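Long-range contact in GEO10716p1 (Drosophila melanogaster, PDB 7BTG), which probably acts as a phosphatase of the low molecular weight protein tyrosine phosphatase family, removing phosphate from phosphoarginine: residues F76-N87 with L100-L111. The protein carries 1 engineered substitution. Numbering follows the deposited sequence.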
loop_
_atom_site.group_PDB
_atom_site.type_symbol
_atom_site.label_atom_id
_atom_site.label_comp_id
_atom_site.label_asym_id
_atom_site.label_seq_id
_atom_site.Cartn_x
_atom_site.Cartn_y
_atom_site.Cartn_z
ATOM N N PHE A 76 -6.262 -0.733 -12.750
ATOM C CA PHE A 76 -6.072 -2.172 -12.869
ATOM C C PHE A 76 -5.267 -2.570 -14.102
ATOM O O PHE A 76 -4.720 -3.682 -14.138
ATOM C CB PHE A 76 -7.433 -2.862 -12.883
ATOM C CG PHE A 76 -8.092 -2.896 -11.542
ATOM C CD1 PHE A 76 -7.981 -4.014 -10.731
ATOM C CD2 PHE A 76 -8.795 -1.794 -11.070
ATOM C CE1 PHE A 76 -8.582 -4.043 -9.488
ATOM C CE2 PHE A 76 -9.402 -1.825 -9.821
ATOM C CZ PHE A 76 -9.283 -2.951 -9.031
ATOM N N TYR A 77 -5.188 -1.702 -15.105
ATOM C CA TYR A 77 -4.399 -1.956 -16.300
ATOM C C TYR A 77 -3.026 -1.298 -16.267
ATOM O O TYR A 77 -2.167 -1.666 -17.073
ATOM C CB TYR A 77 -5.145 -1.459 -17.542
ATOM C CG TYR A 77 -6.499 -2.105 -17.758
ATOM C CD1 TYR A 77 -6.598 -3.389 -18.263
ATOM C CD2 TYR A 77 -7.666 -1.428 -17.470
ATOM C CE1 TYR A 77 -7.818 -3.972 -18.473
ATOM C CE2 TYR A 77 -8.896 -2.008 -17.680
ATOM C CZ TYR A 77 -8.962 -3.272 -18.185
ATOM O OH TYR A 77 -10.175 -3.858 -18.393
ATOM N N ASP A 78 -2.800 -0.344 -15.363
ATOM C CA ASP A 78 -1.564 0.424 -15.331
ATOM C C ASP A 78 -0.605 0.008 -14.221
ATOM O O ASP A 78 0.384 0.704 -14.000
ATOM C CB ASP A 78 -1.868 1.917 -15.182
ATOM C CG ASP A 78 -2.656 2.478 -16.356
ATOM O OD1 ASP A 78 -2.540 1.941 -17.485
ATOM O OD2 ASP A 78 -3.394 3.463 -16.137
ATOM N N PHE A 79 -0.865 -1.073 -13.492
ATOM C CA PHE A 79 0.058 -1.442 -12.427
ATOM C C PHE A 79 0.376 -2.923 -12.517
ATOM O O PHE A 79 -0.427 -3.719 -13.006
ATOM C CB PHE A 79 -0.488 -1.094 -11.032
ATOM C CG PHE A 79 -0.493 0.379 -10.742
ATOM C CD1 PHE A 79 0.601 0.981 -10.153
ATOM C CD2 PHE A 79 -1.586 1.168 -11.088
ATOM C CE1 PHE A 79 0.607 2.349 -9.908
ATOM C CE2 PHE A 79 -1.591 2.521 -10.843
ATOM C CZ PHE A 79 -0.500 3.121 -10.249
ATOM N N ASP A 80 1.577 -3.276 -12.060
ATOM C CA ASP A 80 2.005 -4.668 -12.017
ATOM C C ASP A 80 1.553 -5.351 -10.734
ATOM O O ASP A 80 1.198 -6.536 -10.741
ATOM C CB ASP A 80 3.536 -4.754 -12.145
ATOM C CG ASP A 80 4.068 -3.998 -13.363
ATOM O OD1 ASP A 80 3.701 -4.355 -14.506
ATOM O OD2 ASP A 80 4.852 -3.046 -13.178
ATOM N N TYR A 81 1.590 -4.625 -9.626
ATOM C CA TYR A 81 1.146 -5.124 -8.336
ATOM C C TYR A 81 0.164 -4.123 -7.758
ATOM O O TYR A 81 0.385 -2.914 -7.859
ATOM C CB TYR A 81 2.331 -5.339 -7.381
ATOM C CG TYR A 81 3.117 -6.568 -7.736
ATOM C CD1 TYR A 81 2.837 -7.773 -7.129
ATOM C CD2 TYR A 81 4.116 -6.531 -8.721
ATOM C CE1 TYR A 81 3.531 -8.923 -7.463
ATOM C CE2 TYR A 81 4.834 -7.680 -9.059
ATOM C CZ TYR A 81 4.528 -8.878 -8.423
ATOM O OH TYR A 81 5.197 -10.048 -8.725
ATOM N N ILE A 82 -0.930 -4.626 -7.200
ATOM C CA ILE A 82 -1.848 -3.848 -6.377
ATOM C C ILE A 82 -1.950 -4.573 -5.045
ATOM O O ILE A 82 -2.363 -5.737 -4.998
ATOM C CB ILE A 82 -3.228 -3.693 -7.031
ATOM C CG1 ILE A 82 -3.111 -2.969 -8.369
ATOM C CG2 ILE A 82 -4.137 -2.945 -6.119
ATOM C CD1 ILE A 82 -4.428 -2.862 -9.106
ATOM N N PHE A 83 -1.525 -3.912 -3.982
ATOM C CA PHE A 83 -1.412 -4.515 -2.662
ATOM C C PHE A 83 -2.566 -4.056 -1.785
ATOM O O PHE A 83 -2.764 -2.852 -1.599
ATOM C CB PHE A 83 -0.078 -4.157 -2.013
ATOM C CG PHE A 83 1.102 -4.831 -2.667
ATOM C CD1 PHE A 83 1.182 -6.216 -2.702
ATOM C CD2 PHE A 83 2.112 -4.089 -3.247
ATOM C CE1 PHE A 83 2.240 -6.847 -3.308
ATOM C CE2 PHE A 83 3.176 -4.714 -3.850
ATOM C CZ PHE A 83 3.245 -6.098 -3.869
ATOM N N ALA A 84 -3.319 -5.019 -1.265
ATOM C CA ALA A 84 -4.304 -4.788 -0.221
ATOM C C ALA A 84 -3.662 -4.873 1.161
ATOM O O ALA A 84 -2.685 -5.595 1.371
ATOM C CB ALA A 84 -5.426 -5.830 -0.331
ATOM N N MET A 85 -4.220 -4.130 2.113
ATOM C CA MET A 85 -3.793 -4.272 3.503
ATOM C C MET A 85 -4.575 -5.350 4.235
ATOM O O MET A 85 -4.027 -6.004 5.137
ATOM C CB MET A 85 -3.954 -2.940 4.245
ATOM C CG MET A 85 -3.286 -1.797 3.546
ATOM S SD MET A 85 -1.452 -1.975 3.578
ATOM C CE MET A 85 -1.065 -1.107 2.064
ATOM N N ASP A 86 -5.824 -5.555 3.807
ATOM C CA ASP A 86 -6.904 -6.300 4.447
ATOM C C ASP A 86 -7.424 -7.375 3.511
ATOM O O ASP A 86 -7.401 -7.221 2.286
ATOM C CB ASP A 86 -8.137 -5.402 4.740
ATOM C CG ASP A 86 -8.007 -4.670 5.990
ATOM O OD1 ASP A 86 -7.416 -5.273 6.910
ATOM O OD2 ASP A 86 -8.469 -3.512 6.055
ATOM N N ASN A 87 -8.032 -8.400 4.094
ATOM C CA ASN A 87 -8.761 -9.316 3.236
ATOM C C ASN A 87 -10.059 -8.687 2.759
ATOM O O ASN A 87 -10.544 -9.009 1.670
ATOM C CB ASN A 87 -9.011 -10.631 3.952
ATOM C CG ASN A 87 -9.324 -11.741 2.984
ATOM O OD1 ASN A 87 -10.435 -12.291 2.975
ATOM N ND2 ASN A 87 -8.356 -12.059 2.130
ATOM N N LEU A 100 -14.102 -5.917 -14.884
ATOM C CA LEU A 100 -13.575 -5.265 -16.078
ATOM C C LEU A 100 -13.520 -6.288 -17.209
ATOM O O LEU A 100 -12.883 -7.335 -17.061
ATOM C CB LEU A 100 -12.188 -4.691 -15.793
ATOM C CG LEU A 100 -12.179 -3.747 -14.593
ATOM C CD1 LEU A 100 -10.757 -3.255 -14.242
ATOM C CD2 LEU A 100 -13.146 -2.590 -14.867
ATOM N N THR A 101 -14.195 -5.994 -18.331
ATOM C CA THR A 101 -14.384 -7.010 -19.369
ATOM C C THR A 101 -13.056 -7.478 -19.950
ATOM O O THR A 101 -12.763 -8.684 -19.872
ATOM C CB THR A 101 -15.354 -6.505 -20.442
ATOM N N PRO A 102 -12.183 -6.601 -20.499
ATOM C CA PRO A 102 -10.814 -7.072 -20.745
ATOM C C PRO A 102 -10.136 -7.316 -19.404
ATOM O O PRO A 102 -9.777 -6.359 -18.714
ATOM C CB PRO A 102 -10.164 -5.932 -21.538
ATOM C CG PRO A 102 -10.932 -4.736 -21.173
ATOM C CD PRO A 102 -12.330 -5.161 -20.801
ATOM N N SER A 103 -10.014 -8.579 -19.002
ATOM C CA SER A 103 -9.435 -8.907 -17.710
ATOM C C SER A 103 -8.063 -8.252 -17.554
ATOM O O SER A 103 -7.250 -8.303 -18.486
ATOM C CB SER A 103 -9.302 -10.419 -17.551
ATOM O OG SER A 103 -10.538 -11.003 -17.181
ATOM N N PRO A 104 -7.771 -7.635 -16.413
ATOM C CA PRO A 104 -6.445 -7.056 -16.206
ATOM C C PRO A 104 -5.430 -8.141 -15.890
ATOM O O PRO A 104 -5.776 -9.275 -15.552
ATOM C CB PRO A 104 -6.647 -6.122 -15.003
ATOM C CG PRO A 104 -8.166 -6.119 -14.734
ATOM C CD PRO A 104 -8.635 -7.432 -15.239
ATOM N N THR A 105 -4.152 -7.770 -16.010
ATOM C CA THR A 105 -3.063 -8.670 -15.661
ATOM C C THR A 105 -2.282 -8.199 -14.446
ATOM O O THR A 105 -1.245 -8.788 -14.123
ATOM C CB THR A 105 -2.106 -8.857 -16.838
ATOM O OG1 THR A 105 -1.862 -7.595 -17.460
ATOM C CG2 THR A 105 -2.706 -9.802 -17.852
ATOM N N CYS A 106 -2.736 -7.152 -13.769
ATOM C CA CYS A 106 -2.096 -6.799 -12.514
ATOM C C CYS A 106 -2.217 -7.964 -11.540
ATOM O O CYS A 106 -3.231 -8.671 -11.506
ATOM C CB CYS A 106 -2.745 -5.553 -11.924
ATOM S SG CYS A 106 -4.510 -5.772 -11.648
ATOM N N LYS A 107 -1.181 -8.170 -10.747
ATOM C CA LYS A 107 -1.274 -9.090 -9.628
ATOM C C LYS A 107 -1.842 -8.342 -8.423
ATOM O O LYS A 107 -1.355 -7.264 -8.067
ATOM C CB LYS A 107 0.098 -9.685 -9.322
ATOM C CG LYS A 107 0.801 -10.182 -10.586
ATOM C CD LYS A 107 1.894 -11.185 -10.290
ATOM C CE LYS A 107 2.073 -12.154 -11.455
ATOM N NZ LYS A 107 1.159 -13.329 -11.326
ATOM N N ILE A 108 -2.884 -8.907 -7.820
ATOM C CA ILE A 108 -3.554 -8.319 -6.669
ATOM C C ILE A 108 -3.287 -9.213 -5.464
ATOM O O ILE A 108 -3.674 -10.386 -5.457
ATOM C CB ILE A 108 -5.063 -8.166 -6.910
ATOM C CG1 ILE A 108 -5.331 -7.246 -8.112
ATOM C CG2 ILE A 108 -5.728 -7.652 -5.644
ATOM C CD1 ILE A 108 -6.732 -7.401 -8.723
ATOM N N GLN A 109 -2.637 -8.669 -4.435
ATOM C CA GLN A 109 -2.154 -9.519 -3.358
ATOM C C GLN A 109 -2.256 -8.798 -2.024
ATOM O O GLN A 109 -2.183 -7.568 -1.946
ATOM C CB GLN A 109 -0.688 -9.972 -3.603
ATOM C CG GLN A 109 -0.460 -10.684 -4.951
ATOM C CD GLN A 109 1.020 -10.910 -5.295
ATOM O OE1 GLN A 109 1.919 -10.336 -4.685
ATOM N NE2 GLN A 109 1.262 -11.761 -6.273
ATOM N N LEU A 110 -2.439 -9.592 -0.976
ATOM C CA LEU A 110 -2.303 -9.111 0.389
ATOM C C LEU A 110 -0.847 -8.737 0.621
ATOM O O LEU A 110 0.038 -9.586 0.485
ATOM C CB LEU A 110 -2.752 -10.218 1.334
ATOM C CG LEU A 110 -3.120 -9.940 2.772
ATOM C CD1 LEU A 110 -4.337 -9.034 2.836
ATOM C CD2 LEU A 110 -3.404 -11.264 3.436
ATOM N N LEU A 111 -0.583 -7.463 0.928
ATOM C CA LEU A 111 0.805 -7.028 1.089
ATOM C C LEU A 111 1.502 -7.810 2.190
ATOM O O LEU A 111 2.669 -8.201 2.050
ATOM C CB LEU A 111 0.867 -5.530 1.401
ATOM C CG LEU A 111 2.218 -5.032 1.933
ATOM C CD1 LEU A 111 3.259 -5.101 0.841
ATOM C CD2 LEU A 111 2.113 -3.607 2.466
HETATM O O HOH W 1 -0.650 -4.991 -15.746
#
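Ile82 and Ala84 pair in parallel with Ile108 and Leu110, closing the beta-alpha-beta unit of strand 81-84, helix 87-99 and strand 107-110. Five backbone hydrogen bonds alternate across the strands, from Lys107 N to Asp80 O at 2.9 Å to Leu111 N to Ala84 O, nearly straight at 177°. Packing is tight on the side facing helix 87-99: the Phe76 ring takes Ile82 CD1 over one face and Ile108 CD1 at its edge, 3.9 Å from CE1. On the opposite face of the sheet, with CG anti to the backbone N (chi1 165°), Leu111 lays CD1 over a face of the Phe83 ring, 4.3 Å from its centroid. Here, beside Phe149, Tyr81 lies alongside the Lys107 chain, its OH 3.8 Å from CD, and turns the CE1 edge to Gln109 OE1 at 3.5 Å, ring and amide planes 70° apart; Tyr114 hydrogen-bonds that oxygen. Cut back to an alanine, Tyr81 would probably leave the Lys107 methylenes and the Gln109 amide without their aromatic neighbour, and Phe149 with one edge-to-face partner fewer. The other end is looser and solvent-facing: Tyr77 meets loop 100-104 at its hydroxyl edge and donates to a lone pair of Pro102 O (2.6 Å), and a water donates to Phe79 O. The chemistry implies a sheet edge fixed by backbone bonds and apolar packing, with one phenol bond tying down the exposed loop.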